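Long-range contacts in transcriptional regulator (Pseudomonas aeruginosa, PDB 3E7Q), which probably binds regulatory DNA through a helix-turn-helix motif, as a dimeric transcriptional repressor of the TetR family: residues E64-V69 with L114-A119; G86-R91 with R146-E151; E136-L141 with S165-L170; G71-L76 with A102-P107; L24-R29 with R38-E43. All blocks are in the same frame, centred on the assembly; numbering follows the deposited sequence.

Contact 1 (E64-V69 with L114-A119); sequences EAYLAV and LAFWGA
Tyr-66 and Phe-116 lie ring against ring in an offset stack, their centroids 4.5 Å apart and their planes only 11° from parallel. The two side chains run past each other in opposite directions, and the displacement puts the stem of each over the ring of the other. Phe-116 CB sits 3.8 Å from the centroid of the Tyr-66 ring, almost exactly on its normal, while Tyr-66 CA lies over a face of the Phe-116 ring, nearer its rim; both are CH-pi contacts. The closest ring atoms are Tyr-66 CD1 and Phe-116 CD2, at 3.6 Å. Because CG of Tyr-66 stands anti to its own backbone nitrogen (chi1 -164°), the phenol reaches across the face of Phe-116 toward the indole of Trp-117, and Tyr-66 OH comes to 3.9 Å from Trp-117 CD1 at the edge of that ring. The hydroxyl itself is hydrogen-bonded to His-130 ND1, so this buried polar group is satisfied from helix 124-152. Farther out, Ala-65 CB approaches Phe-116 CZ at 4.2 Å, and Val-69 CB meets Phe-116 CE2 at 4.3 Å. The segment axes pass 10.9 Å apart at 124° between their directions. Leu-24 and Leu-27 of helix 12-34 also pack on Phe-116, which thus joins the TetR-type DNA-binding region to helices 58-82 and 110-120, while Trp-117 reaches Leu-175 of the second subunit.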
# COMPACT_ATOMS: atom_id res chain seq x y z
N GLU B 64 11.18 3.82 16.72
CA GLU B 64 12.56 4.18 16.35
C GLU B 64 13.01 3.62 14.99
O GLU B 64 13.65 4.33 14.19
CB GLU B 64 13.58 3.73 17.39
CG GLU B 64 14.00 4.74 18.46
CD GLU B 64 14.55 6.08 17.91
OE1 GLU B 64 15.81 6.23 17.72
OE2 GLU B 64 13.72 7.00 17.74
N ALA B 65 12.72 2.35 14.73
CA ALA B 65 12.97 1.76 13.40
C ALA B 65 12.21 2.48 12.26
O ALA B 65 12.77 2.68 11.17
CB ALA B 65 12.66 0.29 13.38
N TYR B 66 10.94 2.81 12.51
CA TYR B 66 10.08 3.51 11.58
C TYR B 66 10.69 4.87 11.25
O TYR B 66 10.83 5.22 10.11
CB TYR B 66 8.64 3.68 12.16
CG TYR B 66 7.49 4.07 11.18
CD1 TYR B 66 7.68 4.21 9.81
CD2 TYR B 66 6.22 4.23 11.65
CE1 TYR B 66 6.65 4.54 8.97
CE2 TYR B 66 5.17 4.54 10.82
CZ TYR B 66 5.37 4.69 9.48
OH TYR B 66 4.32 5.02 8.66
N LEU B 67 11.12 5.59 12.28
CA LEU B 67 11.77 6.89 12.11
C LEU B 67 13.08 6.86 11.33
O LEU B 67 13.35 7.78 10.55
CB LEU B 67 12.03 7.53 13.48
CG LEU B 67 10.96 8.51 13.93
CD1 LEU B 67 11.07 8.84 15.42
CD2 LEU B 67 10.99 9.83 13.05
N ALA B 68 13.90 5.85 11.61
CA ALA B 68 15.13 5.61 10.88
C ALA B 68 14.81 5.34 9.41
O ALA B 68 15.43 5.90 8.56
CB ALA B 68 15.92 4.43 11.48
N VAL B 69 13.81 4.50 9.13
CA VAL B 69 13.59 4.05 7.76
C VAL B 69 13.07 5.24 6.91
O VAL B 69 13.65 5.55 5.82
CB VAL B 69 12.65 2.82 7.72
CG1 VAL B 69 12.08 2.63 6.38
CG2 VAL B 69 13.38 1.55 8.12
N LEU B 114 4.97 -2.84 5.69
CA LEU B 114 3.70 -3.48 5.93
C LEU B 114 3.41 -3.64 7.45
O LEU B 114 2.31 -3.41 7.92
CB LEU B 114 3.65 -4.79 5.18
CG LEU B 114 3.53 -4.78 3.65
CD1 LEU B 114 3.59 -6.24 3.22
CD2 LEU B 114 2.27 -4.18 3.18
N ALA B 115 4.45 -3.95 8.20
CA ALA B 115 4.38 -4.09 9.63
C ALA B 115 4.15 -2.72 10.31
O ALA B 115 3.35 -2.63 11.25
CB ALA B 115 5.66 -4.80 10.18
N PHE B 116 4.84 -1.66 9.84
CA PHE B 116 4.62 -0.28 10.37
C PHE B 116 3.18 0.23 10.16
O PHE B 116 2.54 0.81 11.04
CB PHE B 116 5.56 0.72 9.69
CG PHE B 116 7.05 0.47 9.90
CD1 PHE B 116 7.56 0.06 11.12
CD2 PHE B 116 7.94 0.75 8.88
CE1 PHE B 116 8.92 -0.11 11.31
CE2 PHE B 116 9.29 0.57 9.04
CZ PHE B 116 9.78 0.12 10.30
N TRP B 117 2.70 0.04 8.95
CA TRP B 117 1.37 0.44 8.59
C TRP B 117 0.29 -0.28 9.37
O TRP B 117 -0.78 0.26 9.56
CB TRP B 117 1.21 0.17 7.13
CG TRP B 117 1.96 1.08 6.28
CD1 TRP B 117 2.43 2.31 6.61
CD2 TRP B 117 2.33 0.87 4.92
NE1 TRP B 117 3.03 2.87 5.54
CE2 TRP B 117 2.95 2.04 4.48
CE3 TRP B 117 2.14 -0.18 4.01
CZ2 TRP B 117 3.46 2.18 3.18
CZ3 TRP B 117 2.62 -0.06 2.75
CH2 TRP B 117 3.27 1.13 2.33
N GLY B 118 0.54 -1.52 9.79
CA GLY B 118 -0.43 -2.23 10.62
C GLY B 118 -0.43 -1.71 12.05
O GLY B 118 -1.46 -1.72 12.70
N ALA B 119 0.73 -1.28 12.53
CA ALA B 119 0.85 -0.68 13.84
C ALA B 119 0.27 0.76 13.89
O ALA B 119 0.08 1.26 14.98
CB ALA B 119 2.29 -0.69 14.25

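Contact 2 (G86-R91 with R146-E151); sequences GGARPR and RQLAEE
Gln-147 reaches from helix 124-152 to Ala-88, Gly-86 and Arg-91 around the start of helix 88-99, its stem packing on one methyl and its amide ends meeting different groups. Its CB lies 3.9 Å from Ala-88 CB, and CG passes the same methyl slightly farther off. With CG anti to the backbone nitrogen (chi1 -156°) and the chain extended beyond it, the amide is carried to the turn before helix 88-99. There NE2 donates to Gly-86 O over 3.0 Å, a nearly straight bond (168° at the hydrogen) that lies in the amide plane. The oxygen, OE1, takes a 3.2 Å hydrogen bond from Arg-91 NH1, which stands well above the carbonyl plane and so does not meet a lone pair. The guanidinium is turned 51° from the amide, and Gly-86 O lies over one of its faces.

One turn on, Glu-151 OE2 accepts a hydrogen bond from Ala-88 N (2.8 Å) on its syn side; the other carboxylate oxygen, OE1, is linked through a water to Arg-89 N. Gly-87 is the N-cap, so Glu-151 supplies an acceptor to the first turn of the helix from outside it. Between these polar groups Ala-88 CB rests on Leu-148 CB, and Arg-89 CG touches Leu-148 CD1 at 3.7 Å. The Arg-89 guanidinium forms salt bridges with Glu-194, Asp-198 and Glu-201 of helix 186-204. A carboxylate at the amino end of a helix should be stabilised by the helix dipole, and together with the Gln-147 amide it ties the preceding turn and helix start to helix 124-152.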
# COMPACT_ATOMS: atom_id res chain seq x y z
N GLY B 86 18.10 23.19 -11.81
CA GLY B 86 17.29 24.02 -10.93
C GLY B 86 15.79 23.99 -11.14
O GLY B 86 15.05 24.34 -10.19
N GLY B 87 15.35 23.61 -12.35
CA GLY B 87 13.93 23.77 -12.75
C GLY B 87 12.97 22.73 -12.19
O GLY B 87 13.37 21.66 -11.76
N ALA B 88 11.67 22.98 -12.26
CA ALA B 88 10.68 22.10 -11.55
C ALA B 88 10.63 20.65 -12.11
O ALA B 88 10.65 19.69 -11.31
CB ALA B 88 9.30 22.73 -11.50
N ARG B 89 10.66 20.50 -13.45
CA ARG B 89 10.58 19.18 -14.11
C ARG B 89 11.86 18.37 -13.94
O ARG B 89 11.80 17.18 -13.64
CB ARG B 89 10.13 19.29 -15.59
CG ARG B 89 8.68 19.71 -15.66
CD ARG B 89 7.74 18.96 -16.58
NE ARG B 89 7.77 17.48 -16.56
CZ ARG B 89 6.95 16.73 -17.30
NH1 ARG B 89 6.01 17.30 -18.00
NH2 ARG B 89 7.04 15.42 -17.30
N PRO B 90 13.04 19.01 -14.08
CA PRO B 90 14.26 18.25 -13.80
C PRO B 90 14.36 17.72 -12.34
O PRO B 90 14.78 16.58 -12.15
CB PRO B 90 15.37 19.23 -14.16
CG PRO B 90 14.78 20.19 -15.10
CD PRO B 90 13.36 20.36 -14.55
N ARG B 91 13.93 18.52 -11.36
CA ARG B 91 13.81 18.14 -9.95
C ARG B 91 12.79 17.01 -9.71
O ARG B 91 13.07 16.06 -8.98
CB ARG B 91 13.42 19.35 -9.07
CG ARG B 91 14.39 20.50 -9.05
CD ARG B 91 14.01 21.59 -8.04
NE ARG B 91 15.23 22.24 -7.58
CZ ARG B 91 15.32 23.50 -7.11
NH1 ARG B 91 14.23 24.27 -6.98
NH2 ARG B 91 16.51 24.01 -6.76
N ARG B 146 4.60 23.65 -6.70
CA ARG B 146 4.45 25.10 -6.70
C ARG B 146 5.38 25.81 -7.61
O ARG B 146 4.98 26.75 -8.24
CB ARG B 146 4.67 25.67 -5.33
CG ARG B 146 3.51 25.36 -4.47
CD ARG B 146 3.50 26.17 -3.24
NE ARG B 146 2.24 25.90 -2.62
CZ ARG B 146 2.06 25.84 -1.32
NH1 ARG B 146 3.09 26.04 -0.51
NH2 ARG B 146 0.85 25.53 -0.85
N GLN B 147 6.63 25.38 -7.63
CA GLN B 147 7.60 25.86 -8.64
C GLN B 147 7.05 25.60 -10.04
O GLN B 147 6.99 26.50 -10.85
CB GLN B 147 8.93 25.13 -8.44
CG GLN B 147 10.09 25.86 -8.96
CD GLN B 147 11.37 25.05 -9.00
OE1 GLN B 147 11.46 23.94 -8.49
NE2 GLN B 147 12.37 25.62 -9.61
N LEU B 148 6.61 24.37 -10.29
CA LEU B 148 5.95 24.01 -11.54
C LEU B 148 4.80 24.91 -11.94
O LEU B 148 4.74 25.35 -13.10
CB LEU B 148 5.45 22.57 -11.54
CG LEU B 148 5.10 21.90 -12.89
CD1 LEU B 148 6.32 21.81 -13.82
CD2 LEU B 148 4.56 20.49 -12.61
N ALA B 149 3.93 25.17 -10.98
CA ALA B 149 2.79 26.05 -11.16
C ALA B 149 3.19 27.50 -11.50
O ALA B 149 2.57 28.13 -12.38
CB ALA B 149 1.91 26.01 -9.89
N GLU B 150 4.19 28.01 -10.80
CA GLU B 150 4.77 29.34 -11.08
C GLU B 150 5.40 29.42 -12.51
O GLU B 150 5.10 30.32 -13.27
CB GLU B 150 5.80 29.73 -10.00
CG GLU B 150 6.65 31.02 -10.39
CD GLU B 150 5.88 32.38 -10.30
OE1 GLU B 150 4.80 32.42 -9.65
OE2 GLU B 150 6.38 33.41 -10.87
N GLU B 151 6.21 28.42 -12.87
CA GLU B 151 6.72 28.29 -14.26
C GLU B 151 5.58 28.32 -15.31
O GLU B 151 5.72 28.88 -16.41
CB GLU B 151 7.52 26.99 -14.39
CG GLU B 151 8.86 26.97 -13.63
CD GLU B 151 9.61 25.64 -13.77
OE1 GLU B 151 9.25 24.78 -14.62
OE2 GLU B 151 10.59 25.46 -13.06
O HOH W 1 10.57 22.84 -15.35

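Contact 3 (E136-L141 with S165-L170); sequences EYRALL and SLSALL
Ser-167 projects between Tyr-137 and Leu-141 where two long helices of the all-helical, TetR-type C-terminal domain cross, with their segment axes 10.2 Å apart and 118° between their directions. This is the tight part of the contact. Ser-167 OG is 3.4 Å from both Leu-141 CD1 and Tyr-137 CE2, the latter at the edge of the phenol ring. Ser-167 CB lies in the plane of that ring, so serine meets the tyrosine at its rim rather than over a face. None of these is a hydrogen bond across the helices. Ser-167 OG sits beside its backbone nitrogen (chi1 -56°) and is bonded instead to Ala-163 O, one turn back on its own helix, which leaves a polar group satisfied within a crossing made largely of carbon contacts.

Leucines extend the buried side: Leu-141 CD2 meets Leu-166 CD2 at 3.7 Å, their side chains crossing at about a right angle, whereas Leu-141 CD1 and Leu-170 CD1 are more loosely apposed at 4.4 Å. Phe-95 of helix 88-99 packs on both Leu-141 and Leu-170. Toward the more accessible flank the contact thins to Arg-138, whose CG alone touches Ser-167 OG (3.5 Å) before the chain bends at chi3. Ala-168 and Leu-169 of helix 159-179 pack against the second subunit. At the far end of the phenol, Tyr-137 OH stands 3.5 Å from Leu-170 CD1 and 3.6 Å from Leu-170 CB.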
# COMPACT_ATOMS: atom_id res chain seq x y z
N GLU B 136 6.01 15.35 5.67
CA GLU B 136 7.28 15.85 5.18
C GLU B 136 7.50 15.43 3.72
O GLU B 136 8.03 16.19 2.95
CB GLU B 136 8.43 15.36 6.05
CG GLU B 136 8.37 15.91 7.44
CD GLU B 136 8.36 17.45 7.53
OE1 GLU B 136 9.05 18.14 6.73
OE2 GLU B 136 7.62 17.98 8.42
N TYR B 137 7.09 14.22 3.40
CA TYR B 137 7.18 13.69 2.06
C TYR B 137 6.34 14.55 1.08
O TYR B 137 6.84 15.05 0.02
CB TYR B 137 6.73 12.22 2.10
CG TYR B 137 6.80 11.48 0.77
CD1 TYR B 137 7.97 10.86 0.36
CD2 TYR B 137 5.70 11.41 -0.05
CE1 TYR B 137 8.03 10.19 -0.83
CE2 TYR B 137 5.75 10.79 -1.28
CZ TYR B 137 6.91 10.17 -1.67
OH TYR B 137 6.93 9.50 -2.85
N ARG B 138 5.10 14.77 1.45
CA ARG B 138 4.20 15.68 0.69
C ARG B 138 4.69 17.14 0.62
O ARG B 138 4.50 17.77 -0.40
CB ARG B 138 2.75 15.63 1.22
CG ARG B 138 2.00 14.36 0.83
CD ARG B 138 0.58 14.37 1.31
NE ARG B 138 0.54 14.35 2.78
CZ ARG B 138 -0.12 15.22 3.55
NH1 ARG B 138 -0.85 16.18 3.04
NH2 ARG B 138 -0.05 15.11 4.85
N ALA B 139 5.21 17.70 1.72
CA ALA B 139 5.73 19.08 1.75
C ALA B 139 6.82 19.20 0.68
O ALA B 139 6.86 20.21 -0.03
CB ALA B 139 6.31 19.46 3.14
N LEU B 140 7.69 18.19 0.55
CA LEU B 140 8.74 18.21 -0.49
C LEU B 140 8.15 18.32 -1.89
O LEU B 140 8.67 19.06 -2.76
CB LEU B 140 9.52 16.93 -0.45
CG LEU B 140 11.00 16.87 -0.73
CD1 LEU B 140 11.79 17.85 0.20
CD2 LEU B 140 11.42 15.46 -0.48
N LEU B 141 7.11 17.52 -2.13
CA LEU B 141 6.45 17.50 -3.42
C LEU B 141 5.59 18.75 -3.63
O LEU B 141 5.50 19.22 -4.75
CB LEU B 141 5.63 16.21 -3.63
CG LEU B 141 6.41 14.93 -3.89
CD1 LEU B 141 5.50 13.73 -3.71
CD2 LEU B 141 7.05 14.97 -5.32
N SER B 165 -2.01 13.48 -4.71
CA SER B 165 -2.23 12.63 -5.88
C SER B 165 -0.94 11.95 -6.33
O SER B 165 -0.89 10.74 -6.60
CB SER B 165 -2.79 13.50 -7.02
OG SER B 165 -3.04 12.73 -8.20
N LEU B 166 0.08 12.77 -6.49
CA LEU B 166 1.36 12.27 -6.86
C LEU B 166 1.99 11.27 -5.81
O LEU B 166 2.56 10.25 -6.21
CB LEU B 166 2.32 13.44 -7.18
CG LEU B 166 3.69 13.04 -7.77
CD1 LEU B 166 3.53 12.15 -9.07
CD2 LEU B 166 4.58 14.28 -7.99
N SER B 167 1.93 11.58 -4.52
CA SER B 167 2.34 10.64 -3.47
C SER B 167 1.57 9.32 -3.54
O SER B 167 2.15 8.26 -3.42
CB SER B 167 2.15 11.22 -2.06
OG SER B 167 2.86 12.44 -1.99
N ALA B 168 0.27 9.41 -3.71
CA ALA B 168 -0.56 8.25 -3.89
C ALA B 168 -0.09 7.36 -5.06
O ALA B 168 0.03 6.15 -4.91
CB ALA B 168 -2.04 8.66 -3.99
N LEU B 169 0.22 7.97 -6.20
CA LEU B 169 0.68 7.25 -7.39
C LEU B 169 2.00 6.53 -7.15
O LEU B 169 2.14 5.37 -7.51
CB LEU B 169 0.83 8.17 -8.58
CG LEU B 169 1.34 7.61 -9.94
CD1 LEU B 169 0.42 6.50 -10.43
CD2 LEU B 169 1.49 8.72 -11.00
N LEU B 170 2.95 7.24 -6.55
CA LEU B 170 4.25 6.71 -6.14
C LEU B 170 4.16 5.57 -5.18
O LEU B 170 4.76 4.53 -5.42
CB LEU B 170 5.15 7.82 -5.53
CG LEU B 170 5.71 8.69 -6.65
CD1 LEU B 170 6.00 10.14 -6.17
CD2 LEU B 170 6.95 7.99 -7.16

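Contact 4 (G71-L76 with A102-P107); sequences GRVMRL and AELLDP
A short, weakly bonded helical turn, residues 102-105, leans on the long helix 58-82 that leads from the DNA-binding region into the C-terminal domain of this TetR-type regulator, and Leu-104 makes the larger part of the contact. One branch does most of the touching. Leu-104 CD2 lies 3.6 Å from Val-73 CG2, the two side chains crossing at a slant, and 3.9 Å from Leu-76 CD1, where leucine slides past leucine in opposite directions. Val-73 CG2 is placed beside its own backbone nitrogen, with CG1 in the anti position (chi1 164°), and this turns CG2 to the incoming methyl.

Arg-72 borders the apolar patch. Its chain is extended from CG to NE and runs alongside Leu-104, bringing NH1 to 3.8 Å from Leu-104 CD2. The other terminal nitrogen, NH2, reaches 3.6 Å from Glu-103 O, with the carbonyl oxygen at the guanidinium edge but no hydrogen bond formed. Leu-76 CD1 lies over one face of the same guanidinium, toward its rim, 3.6 Å above the plane. The Glu-103 carboxylate turns away at chi2 and leaves Arg-72 NH2 at 6.6 Å from Glu-103 OE1, so any attraction is long-range; of its side chain it is chiefly CB that comes near Arg-72 and Leu-76.

This is a contact at the surface. The turn is also held to helix 159-179 by a hydrogen bond from Trp-174 NE1 to Leu-104 O, and on the other flank of helix 58-82 Met-74 packs against Tyr-137 and Leu-140 of helix 124-152.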
# COMPACT_ATOMS: atom_id res chain seq x y z
N GLY B 71 13.35 8.43 7.70
CA GLY B 71 14.44 9.42 7.66
C GLY B 71 15.37 9.22 6.48
O GLY B 71 15.75 10.18 5.79
N ARG B 72 15.72 7.96 6.25
CA ARG B 72 16.64 7.58 5.22
C ARG B 72 16.07 7.82 3.84
O ARG B 72 16.76 8.37 2.98
CB ARG B 72 17.02 6.09 5.36
CG ARG B 72 17.77 5.58 4.18
CD ARG B 72 18.17 4.14 4.29
NE ARG B 72 18.63 3.70 2.98
CZ ARG B 72 17.84 3.36 1.94
NH1 ARG B 72 16.52 3.40 2.07
NH2 ARG B 72 18.38 2.98 0.76
N VAL B 73 14.84 7.37 3.61
CA VAL B 73 14.11 7.65 2.36
C VAL B 73 14.09 9.17 2.05
O VAL B 73 14.46 9.59 0.94
CB VAL B 73 12.64 7.15 2.39
CG1 VAL B 73 11.77 7.83 1.23
CG2 VAL B 73 12.59 5.66 2.32
N MET B 74 13.68 9.96 3.03
CA MET B 74 13.68 11.42 2.89
C MET B 74 15.01 12.06 2.60
O MET B 74 15.06 13.06 1.88
CB MET B 74 13.12 12.08 4.13
CG MET B 74 11.62 11.91 4.21
SD MET B 74 10.65 12.65 2.86
CE MET B 74 11.24 14.34 2.99
N ARG B 75 16.08 11.56 3.21
CA ARG B 75 17.41 12.04 2.91
C ARG B 75 17.75 11.82 1.46
O ARG B 75 18.31 12.68 0.80
CB ARG B 75 18.49 11.37 3.73
CG ARG B 75 18.79 12.08 5.02
CD ARG B 75 20.15 11.59 5.62
NE ARG B 75 20.17 10.16 5.95
CZ ARG B 75 19.51 9.58 6.97
NH1 ARG B 75 18.68 10.28 7.76
NH2 ARG B 75 19.61 8.26 7.17
N LEU B 76 17.41 10.64 0.98
CA LEU B 76 17.77 10.29 -0.37
C LEU B 76 16.91 11.10 -1.33
O LEU B 76 17.40 11.56 -2.34
CB LEU B 76 17.61 8.80 -0.61
CG LEU B 76 18.61 7.88 0.08
CD1 LEU B 76 18.27 6.45 -0.33
CD2 LEU B 76 20.10 8.25 -0.24
N ALA B 102 17.32 1.16 -7.20
CA ALA B 102 17.47 -0.03 -6.37
C ALA B 102 17.45 0.26 -4.86
O ALA B 102 16.96 -0.52 -4.07
CB ALA B 102 18.76 -0.73 -6.75
N GLU B 103 17.95 1.42 -4.46
CA GLU B 103 17.97 1.86 -3.06
C GLU B 103 16.53 1.98 -2.49
O GLU B 103 16.15 1.26 -1.55
CB GLU B 103 18.75 3.17 -2.95
CG GLU B 103 20.28 3.05 -3.25
CD GLU B 103 20.64 2.88 -4.77
OE1 GLU B 103 19.91 3.42 -5.62
OE2 GLU B 103 21.66 2.18 -5.10
N LEU B 104 15.70 2.81 -3.11
CA LEU B 104 14.31 2.97 -2.64
C LEU B 104 13.35 1.90 -3.19
O LEU B 104 12.25 1.70 -2.65
CB LEU B 104 13.81 4.39 -2.96
CG LEU B 104 14.63 5.43 -2.20
CD1 LEU B 104 14.24 6.84 -2.58
CD2 LEU B 104 14.59 5.24 -0.66
N LEU B 105 13.76 1.18 -4.25
CA LEU B 105 12.88 0.14 -4.80
C LEU B 105 13.21 -1.25 -4.24
O LEU B 105 12.62 -2.23 -4.65
CB LEU B 105 12.83 0.20 -6.33
CG LEU B 105 11.54 -0.32 -6.99
CD1 LEU B 105 10.26 0.47 -6.59
CD2 LEU B 105 11.67 -0.41 -8.51
N ASP B 106 14.13 -1.31 -3.27
CA ASP B 106 14.52 -2.57 -2.61
C ASP B 106 13.33 -3.32 -2.03
O ASP B 106 12.74 -2.89 -1.00
CB ASP B 106 15.56 -2.31 -1.50
CG ASP B 106 15.98 -3.60 -0.73
OD1 ASP B 106 15.92 -4.73 -1.30
OD2 ASP B 106 16.38 -3.47 0.46
N PRO B 107 12.99 -4.47 -2.63
CA PRO B 107 11.80 -5.18 -2.16
C PRO B 107 12.00 -5.79 -0.77
O PRO B 107 11.04 -6.23 -0.16
CB PRO B 107 11.64 -6.29 -3.20
CG PRO B 107 13.06 -6.60 -3.64
CD PRO B 107 13.68 -5.22 -3.71

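Contact 5 (L24-R29 with R38-E43); sequences LACLKR and RKICAE
Glu-43 OE2 faces Arg-29 across the two helices, 3.1 Å from Arg-29 NE in a salt bridge. The oxygen lies well out of the guanidinium plane and no N-H is aimed at it, so the attraction is one of charge alone; the carboxylate and guanidinium planes are 35° apart. Arg-29 CD adds a contact with the same oxygen at 3.4 Å. To reach this spot the glutamate folds back: CG stands beside the backbone nitrogen and the chain bends at chi2 (-62°). Its stem lies over the backbone of the opposite helix, with Glu-43 CG 3.6 Å from Cys-26 N. The second oxygen, Glu-43 OE1, rests 3.7 Å from Ala-25 CB.

Residues 38-43 belong to the helix that opens the predicted helix-turn-helix, and here it packs on helix 12-34 of the TetR-type DNA-binding domain. The axes of the segments come within 8.5 Å, a close approach consistent with the small Ala-25 and Cys-26 at the crossing, and their directions differ by 113°. Inside the crossing, Cys-26 SG, anti to its backbone nitrogen, meets Lys-39 CB at 3.8 Å, and Cys-26 CB approaches Ile-40 CG1 at 4.1 Å. Ile-40 continues inward onto Leu-19 and Thr-23 of helix 12-34 and Leu-61 of helix 58-82. The lysine chain leads off instead, extended beyond CG, and its NZ is hydrogen-bonded to Gly-34 O near the end of helix 12-34.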
# COMPACT_ATOMS: atom_id res chain seq x y z
N LEU B 24 13.89 -4.45 12.63
CA LEU B 24 13.40 -4.69 11.27
C LEU B 24 13.34 -6.19 10.87
O LEU B 24 12.44 -6.60 10.12
CB LEU B 24 14.20 -3.89 10.24
CG LEU B 24 14.16 -2.36 10.39
CD1 LEU B 24 15.32 -1.79 9.60
CD2 LEU B 24 12.77 -1.80 9.97
N ALA B 25 14.29 -6.97 11.38
CA ALA B 25 14.42 -8.42 11.08
C ALA B 25 13.38 -9.17 11.81
O ALA B 25 12.74 -10.07 11.26
CB ALA B 25 15.87 -8.98 11.46
N CYS B 26 13.18 -8.81 13.06
CA CYS B 26 12.06 -9.35 13.81
C CYS B 26 10.67 -9.05 13.22
O CYS B 26 9.80 -9.94 13.23
CB CYS B 26 12.12 -8.87 15.24
SG CYS B 26 10.75 -9.46 16.17
N LEU B 27 10.46 -7.82 12.71
CA LEU B 27 9.21 -7.47 12.08
C LEU B 27 8.95 -8.29 10.80
O LEU B 27 7.81 -8.69 10.53
CB LEU B 27 9.18 -5.99 11.72
CG LEU B 27 9.10 -4.95 12.83
CD1 LEU B 27 9.34 -3.60 12.22
CD2 LEU B 27 7.77 -5.00 13.64
N LYS B 28 10.02 -8.49 10.02
CA LYS B 28 9.98 -9.27 8.79
C LYS B 28 9.69 -10.72 9.06
O LYS B 28 9.08 -11.35 8.21
CB LYS B 28 11.28 -9.11 7.96
CG LYS B 28 11.48 -10.14 6.81
CD LYS B 28 12.32 -9.60 5.64
CE LYS B 28 12.71 -10.74 4.64
NZ LYS B 28 13.25 -10.26 3.30
N ARG B 29 10.04 -11.23 10.25
CA ARG B 29 9.83 -12.65 10.60
C ARG B 29 8.58 -12.95 11.43
O ARG B 29 8.00 -14.03 11.32
CB ARG B 29 11.07 -13.17 11.36
CG ARG B 29 10.89 -14.47 12.12
CD ARG B 29 12.08 -14.72 12.96
NE ARG B 29 13.27 -14.89 12.13
CZ ARG B 29 13.88 -16.06 11.87
NH1 ARG B 29 13.42 -17.20 12.39
NH2 ARG B 29 14.97 -16.07 11.10
N ARG B 38 12.01 -9.47 23.46
CA ARG B 38 12.72 -10.76 23.48
C ARG B 38 13.06 -11.24 22.05
O ARG B 38 14.22 -11.51 21.74
CB ARG B 38 11.94 -11.85 24.29
CG ARG B 38 12.07 -11.79 25.88
CD ARG B 38 11.97 -13.15 26.68
NE ARG B 38 13.25 -13.43 27.40
CZ ARG B 38 14.13 -14.41 27.11
NH1 ARG B 38 13.87 -15.30 26.15
NH2 ARG B 38 15.28 -14.52 27.79
N LYS B 39 12.07 -11.32 21.17
CA LYS B 39 12.31 -11.69 19.78
C LYS B 39 13.20 -10.70 18.99
O LYS B 39 13.83 -11.09 17.98
CB LYS B 39 11.00 -11.95 19.05
CG LYS B 39 10.26 -13.19 19.53
CD LYS B 39 8.87 -13.23 18.88
CE LYS B 39 8.20 -14.61 18.99
NZ LYS B 39 6.78 -14.62 18.43
N ILE B 40 13.27 -9.43 19.45
CA ILE B 40 14.14 -8.40 18.87
C ILE B 40 15.58 -8.71 19.26
O ILE B 40 16.48 -8.74 18.42
CB ILE B 40 13.72 -6.94 19.31
CG1 ILE B 40 12.45 -6.50 18.55
CG2 ILE B 40 14.82 -5.93 19.03
CD1 ILE B 40 11.71 -5.33 19.17
N CYS B 41 15.78 -8.96 20.56
CA CYS B 41 17.08 -9.41 21.09
C CYS B 41 17.59 -10.70 20.42
O CYS B 41 18.80 -10.85 20.20
CB CYS B 41 17.00 -9.56 22.62
SG CYS B 41 16.75 -7.92 23.41
N ALA B 42 16.65 -11.58 20.05
CA ALA B 42 16.97 -12.83 19.33
C ALA B 42 17.61 -12.54 17.96
O ALA B 42 18.50 -13.28 17.55
CB ALA B 42 15.74 -13.72 19.15
N GLU B 43 17.19 -11.45 17.31
CA GLU B 43 17.79 -11.01 16.06
C GLU B 43 19.12 -10.33 16.33
O GLU B 43 20.08 -10.66 15.67
CB GLU B 43 16.85 -10.11 15.27
CG GLU B 43 15.48 -10.79 14.91
CD GLU B 43 15.59 -12.05 14.02
OE1 GLU B 43 16.56 -12.15 13.20
OE2 GLU B 43 14.70 -12.94 14.11

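In the fold
From the N terminus, contact 5 closes first, a short loop that joins helix 12-34 to the first helix of the predicted helix-turn-helix. Helix 58-82 then opens contact 1, whose long loop to helix 110-120 encloses the smaller one of contact 4, made farther along the same helix. Contact 2 starts within that loop and ends beyond it on helix 124-152, so it crosses both contact 1 and contact 4; it also crosses contact 3, which joins helices 124-152 and 159-179. Contacts 5 and 1 touch through leucines on Phe-116, so the DNA-binding region packs directly on the C-terminal domain there. Contacts 4 and 3 meet at Met-74, whereas contacts 2 and 5 lie 43 Å apart between centres.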